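Local coordinates for protein thioredoxin reductase (Streptococcus pyogenes, PDB 5UWY) that probably uses NADPH, by way of bound FAD and a redox-active disulfide, to reduce thioredoxin, at residues A20-R25 with L70-V75. Residues are numbered along the deposited sequence; the frame is centred on the assembly and turned at random.
Sequences ALYAAR and LEKFNV
Phe73 meets Arg25 and Leu21 by ring contacts of two kinds. The aliphatic part of Arg25 runs alongside the ring: CG of Arg25 stands 4.2 Å from the centroid of the Phe73 ring and 27° off its normal, which qualifies as a CH-pi contact over one face, while CD of Arg25 reaches CZ of Phe73 at 3.7 Å. An extended chain from CG to NE, with CG anti to the backbone N (chi1 -162°), carries the guanidinium past the rim; its plane is turned 89° from the ring and presents an edge to CZ. Lys72 CD lies over the other face, near the rim. Leu21 approaches obliquely, its CD1 lying 3.5 Å from CE2 of Phe73.

The segments belong to helices 14-25 and 59-71 of the FAD-binding Rossmann-type domain. Helix 14-25 follows strand 5-10 and the probable GxGxxG turn; 70-75 runs from helix 59-71 into the outer strand 76-79, through a type I turn from Glu71 to Asn74 in which Asn74 N bonds Glu71 O at 3.2 Å.

Most of the remaining interface is apolar. CB of Ala24 sits 3.9 Å from CB of Phe73 and 3.6 Å from CG2 of Val75, and the same methyl also lies against the Phe73 carbonyl. Leu70 CD2 rests 3.7 Å from CA of Leu21. Ala20 CB meets Val75 CG1 at 4.1 Å, and both residues also touch Ile32 of strand 30-34.

For polar partners Arg25 turns to the second subunit, where NH1 hydrogen-bonds Cys136 O and the guanidinium makes a cation-pi contact with Phe140.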
ATOM      1  N   ALA A  20       7.411  -8.806  -6.589  1.00 26.93           N
ATOM      2  CA  ALA A  20       7.582 -10.101  -7.241  1.00 28.25           C
ATOM      3  C   ALA A  20       6.239 -10.727  -7.577  1.00 31.43           C
ATOM      4  O   ALA A  20       6.073 -11.323  -8.647  1.00 45.28           O
ATOM      5  CB  ALA A  20       8.394 -11.037  -6.351  1.00 30.07           C
ATOM      6  N   LEU A  21       5.271 -10.604  -6.669  1.00 28.90           N
ATOM      7  CA  LEU A  21       3.940 -11.144  -6.916  1.00 29.61           C
ATOM      8  C   LEU A  21       3.316 -10.508  -8.151  1.00 30.14           C
ATOM      9  O   LEU A  21       2.872 -11.207  -9.068  1.00 34.36           O
ATOM     10  CB  LEU A  21       3.060 -10.921  -5.687  1.00 29.99           C
ATOM     11  CG  LEU A  21       1.589 -11.320  -5.785  1.00 31.65           C
ATOM     12  CD1 LEU A  21       1.447 -12.832  -5.821  1.00 33.06           C
ATOM     13  CD2 LEU A  21       0.803 -10.723  -4.626  1.00 30.99           C
ATOM     14  N   TYR A  22       3.286  -9.174  -8.196  1.00 34.71           N
ATOM     15  CA  TYR A  22       2.651  -8.499  -9.323  1.00 29.71           C
ATOM     16  C   TYR A  22       3.416  -8.745 -10.617  1.00 25.44           C
ATOM     17  O   TYR A  22       2.818  -9.078 -11.647  1.00 43.21           O
ATOM     18  CB  TYR A  22       2.533  -7.002  -9.040  1.00 24.36           C
ATOM     19  CG  TYR A  22       1.257  -6.624  -8.325  1.00 24.76           C
ATOM     20  CD1 TYR A  22       1.144  -6.756  -6.948  1.00 25.48           C
ATOM     21  CD2 TYR A  22       0.161  -6.145  -9.030  1.00 24.63           C
ATOM     22  CE1 TYR A  22      -0.022  -6.414  -6.293  1.00 26.06           C
ATOM     23  CE2 TYR A  22      -1.010  -5.801  -8.384  1.00 25.32           C
ATOM     24  CZ  TYR A  22      -1.096  -5.938  -7.016  1.00 26.04           C
ATOM     25  OH  TYR A  22      -2.260  -5.595  -6.367  1.00 32.89           O
ATOM     26  N   ALA A  23       4.741  -8.590 -10.582  1.00 25.09           N
ATOM     27  CA  ALA A  23       5.543  -8.736 -11.792  1.00 24.89           C
ATOM     28  C   ALA A  23       5.435 -10.144 -12.363  1.00 26.59           C
ATOM     29  O   ALA A  23       5.238 -10.324 -13.569  1.00 27.99           O
ATOM     30  CB  ALA A  23       7.001  -8.389 -11.497  1.00 27.10           C
ATOM     31  N   ALA A  24       5.564 -11.158 -11.503  1.00 29.79           N
ATOM     32  CA  ALA A  24       5.479 -12.537 -11.971  1.00 29.92           C
ATOM     33  C   ALA A  24       4.070 -12.873 -12.440  1.00 36.69           C
ATOM     34  O   ALA A  24       3.896 -13.557 -13.455  1.00 45.72           O
ATOM     35  CB  ALA A  24       5.920 -13.495 -10.868  1.00 31.71           C
ATOM     36  N   ARG A  25       3.054 -12.400 -11.713  1.00 37.94           N
ATOM     37  CA  ARG A  25       1.674 -12.642 -12.121  1.00 30.60           C
ATOM     38  C   ARG A  25       1.402 -12.105 -13.520  1.00 34.79           C
ATOM     39  O   ARG A  25       0.540 -12.635 -14.228  1.00 43.68           O
ATOM     40  CB  ARG A  25       0.710 -12.015 -11.113  1.00 30.33           C
ATOM     41  CG  ARG A  25      -0.707 -12.549 -11.191  1.00 31.79           C
ATOM     42  CD  ARG A  25      -1.463 -12.285  -9.903  1.00 32.25           C
ATOM     43  NE  ARG A  25      -2.813 -12.840  -9.938  1.00 35.28           N
ATOM     44  CZ  ARG A  25      -3.871 -12.201 -10.423  1.00 39.25           C
ATOM     45  NH1 ARG A  25      -3.743 -10.976 -10.915  1.00 42.85           N
ATOM     46  NH2 ARG A  25      -5.061 -12.787 -10.417  1.00 51.13           N
ATOM     47  N   LEU A  70       4.270 -17.140  -3.989  1.00 40.48           N
ATOM     48  CA  LEU A  70       5.179 -16.768  -5.069  1.00 44.58           C
ATOM     49  C   LEU A  70       5.620 -17.978  -5.883  1.00 55.38           C
ATOM     50  O   LEU A  70       5.793 -17.871  -7.104  1.00 60.57           O
ATOM     51  CB  LEU A  70       6.403 -16.040  -4.516  1.00 38.35           C
ATOM     52  CG  LEU A  70       6.144 -14.710  -3.817  1.00 40.36           C
ATOM     53  CD1 LEU A  70       7.461 -14.054  -3.450  1.00 46.43           C
ATOM     54  CD2 LEU A  70       5.311 -13.804  -4.705  1.00 34.38           C
ATOM     55  N   GLU A  71       5.820 -19.127  -5.228  1.00 60.55           N
ATOM     56  CA  GLU A  71       6.228 -20.330  -5.949  1.00 62.49           C
ATOM     57  C   GLU A  71       5.224 -20.687  -7.039  1.00 56.53           C
ATOM     58  O   GLU A  71       5.607 -21.123  -8.131  1.00 47.17           O
ATOM     59  CB  GLU A  71       6.401 -21.495  -4.974  1.00 59.42           C
ATOM     60  N   LYS A  72       3.933 -20.491  -6.761  1.00 54.84           N
ATOM     61  CA  LYS A  72       2.901 -20.713  -7.766  1.00 47.54           C
ATOM     62  C   LYS A  72       3.137 -19.879  -9.021  1.00 53.98           C
ATOM     63  O   LYS A  72       2.800 -20.314 -10.128  1.00 56.90           O
ATOM     64  CB  LYS A  72       1.530 -20.405  -7.154  1.00 47.00           C
ATOM     65  CG  LYS A  72       0.460 -19.975  -8.138  1.00 48.95           C
ATOM     66  CD  LYS A  72      -0.734 -19.373  -7.410  1.00 59.92           C
ATOM     67  CE  LYS A  72      -0.284 -18.303  -6.426  1.00 67.24           C
ATOM     68  NZ  LYS A  72      -1.155 -18.192  -5.231  1.00 68.80           N
ATOM     69  N   PHE A  73       3.741 -18.697  -8.879  1.00 55.64           N
ATOM     70  CA  PHE A  73       3.937 -17.773  -9.992  1.00 47.82           C
ATOM     71  C   PHE A  73       5.362 -17.776 -10.544  1.00 52.29           C
ATOM     72  O   PHE A  73       5.746 -16.832 -11.246  1.00 58.11           O
ATOM     73  CB  PHE A  73       3.561 -16.349  -9.583  1.00 41.96           C
ATOM     74  CG  PHE A  73       2.091 -16.143  -9.348  1.00 41.39           C
ATOM     75  CD1 PHE A  73       1.175 -16.410 -10.351  1.00 43.45           C
ATOM     76  CD2 PHE A  73       1.631 -15.633  -8.143  1.00 48.54           C
ATOM     77  CE1 PHE A  73      -0.177 -16.207 -10.147  1.00 45.51           C
ATOM     78  CE2 PHE A  73       0.277 -15.417  -7.939  1.00 49.26           C
ATOM     79  CZ  PHE A  73      -0.626 -15.711  -8.940  1.00 46.25           C
ATOM     80  N   ASN A  74       6.157 -18.801 -10.228  1.00 54.84           N
ATOM     81  CA  ASN A  74       7.479 -19.006 -10.843  1.00 55.98           C
ATOM     82  C   ASN A  74       8.494 -17.938 -10.450  1.00 46.24           C
ATOM     83  O   ASN A  74       9.430 -17.652 -11.202  1.00 40.14           O
ATOM     84  CB  ASN A  74       7.379 -19.080 -12.369  1.00 67.12           C
ATOM     85  CG  ASN A  74       7.301 -20.495 -12.864  1.00 86.91           C
ATOM     86  OD1 ASN A  74       6.224 -21.086 -12.920  1.00 93.30           O
ATOM     87  ND2 ASN A  74       8.446 -21.050 -13.242  1.00 90.28           N
ATOM     88  N   VAL A  75       8.351 -17.363  -9.263  1.00 48.39           N
ATOM     89  CA  VAL A  75       9.371 -16.447  -8.769  1.00 46.16           C
ATOM     90  C   VAL A  75      10.585 -17.266  -8.363  1.00 48.92           C
ATOM     91  O   VAL A  75      10.490 -18.152  -7.507  1.00 46.51           O
ATOM     92  CB  VAL A  75       8.848 -15.624  -7.590  1.00 46.43           C
ATOM     93  CG1 VAL A  75       9.957 -14.734  -7.040  1.00 36.20           C
ATOM     94  CG2 VAL A  75       7.648 -14.793  -8.018  1.00 51.30           C
TER